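Local coordinates for aminoglycoside-O-phosphotransferase VIII (Streptomyces rimosus, PDB 4H05), which transfers a phosphate from ATP to the 3'-hydroxyl of aminoglycoside antibiotics, a modification that underlies resistance to these drugs, at residues Gly97-Ala100 and Ser101-Trp104. Residues are numbered along the deposited sequence; the frame is centred on the assembly and turned at random.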
# COMPACT_ATOMS: atom_id res chain seq x y z
N GLY A 97 -15.39 -5.16 6.01
CA GLY A 97 -14.66 -5.29 7.21
C GLY A 97 -14.03 -4.00 7.65
O GLY A 97 -14.42 -2.93 7.21
N ARG A 98 -13.07 -4.12 8.58
CA ARG A 98 -12.48 -2.97 9.22
C ARG A 98 -10.96 -2.96 8.93
O ARG A 98 -10.31 -4.00 8.96
CB ARG A 98 -12.73 -3.06 10.72
CG ARG A 98 -12.01 -1.98 11.53
CD ARG A 98 -12.17 -2.28 13.01
NE ARG A 98 -13.56 -2.51 13.40
CZ ARG A 98 -13.95 -3.40 14.33
NH1 ARG A 98 -13.07 -4.17 14.96
NH2 ARG A 98 -15.24 -3.51 14.65
N PRO A 99 -10.42 -1.79 8.61
CA PRO A 99 -8.99 -1.76 8.35
C PRO A 99 -8.13 -1.96 9.60
O PRO A 99 -8.55 -1.61 10.69
CB PRO A 99 -8.77 -0.41 7.70
CG PRO A 99 -9.98 0.43 7.96
CD PRO A 99 -11.09 -0.49 8.43
N ALA A 100 -6.96 -2.55 9.43
CA ALA A 100 -6.00 -2.78 10.50
C ALA A 100 -5.54 -1.47 11.24
O ALA A 100 -5.04 -1.52 12.36
CB ALA A 100 -4.79 -3.56 9.97
N SER A 101 -5.59 -0.39 10.47
CA SER A 101 -5.70 1.03 10.78
C SER A 101 -6.71 1.52 11.87
O SER A 101 -6.50 2.55 12.51
CB SER A 101 -6.29 1.60 9.49
OG SER A 101 -5.67 2.80 9.15
N ALA A 102 -7.87 0.89 11.96
CA ALA A 102 -8.88 1.37 12.89
C ALA A 102 -8.38 1.05 14.30
O ALA A 102 -7.40 0.31 14.46
CB ALA A 102 -10.23 0.72 12.64
N ARG A 103 -9.04 1.63 15.31
CA ARG A 103 -8.76 1.28 16.70
C ARG A 103 -9.53 -0.03 16.97
O ARG A 103 -10.75 -0.05 17.01
CB ARG A 103 -9.20 2.40 17.66
CG ARG A 103 -8.86 2.14 19.14
CD ARG A 103 -9.20 3.28 20.15
NE ARG A 103 -10.48 3.97 19.97
CZ ARG A 103 -11.69 3.39 20.04
NH1 ARG A 103 -11.83 2.08 20.25
NH2 ARG A 103 -12.79 4.12 19.86
N TRP A 104 -8.82 -1.12 17.13
CA TRP A 104 -9.43 -2.38 17.32
C TRP A 104 -9.62 -2.64 18.81
O TRP A 104 -8.81 -2.17 19.63
CB TRP A 104 -8.54 -3.46 16.69
CG TRP A 104 -8.75 -3.67 15.22
CD1 TRP A 104 -8.25 -2.88 14.18
CD2 TRP A 104 -9.53 -4.72 14.55
NE1 TRP A 104 -8.70 -3.31 12.98
CE2 TRP A 104 -9.47 -4.43 13.13
CE3 TRP A 104 -10.26 -5.83 14.99
CZ2 TRP A 104 -10.08 -5.24 12.18
CZ3 TRP A 104 -10.87 -6.65 14.04
CH2 TRP A 104 -10.79 -6.36 12.66
O HOH W 1 -5.03 -0.16 14.61
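A beta turn joins Pro99 to Ala102, carrying the chain out of the short strand 98-99 toward helix 109-124. Its evidence is the hydrogen bond from Ala102 N to Pro99 O, 2.9 Å, with Ala100 and Ser101 between them both at helical backbone angles, close to type III. The same carbonyl accepts a second hydrogen bond from the indole, Trp104 NE1 to Pro99 O at 2.9 Å; the two donors arrive from opposite faces of the carbonyl plane, while the oxygen lies near the indole plane. This grip should restrict rotation of the ring, one face of which receives Arg98. Arg98 CD sits over the five-membered ring of Trp104, 3.7 Å from its centroid, a CH-pi contact. A bend at chi3 (-51°) then directs the guanidinium over the benzene ring. In this cation-pi contact Arg98 CZ lies 4.4 Å from the centroid of the Trp104 six-membered ring, 7° off its normal. Backbone pairing of Arg98 and Ala100 with strand 196-198, and a Ser101 OG hydrogen bond to Asp194 OD1, tie the turn down near Asn195, a predicted magnesium ligand. Ala102 CB packs against Arg98 CG at 3.4 Å. Because guanidinium and indole planes stand 69° apart, Arg98 meets the ring by an edge, NH1 lying 3.3 Å from Trp104 CE3.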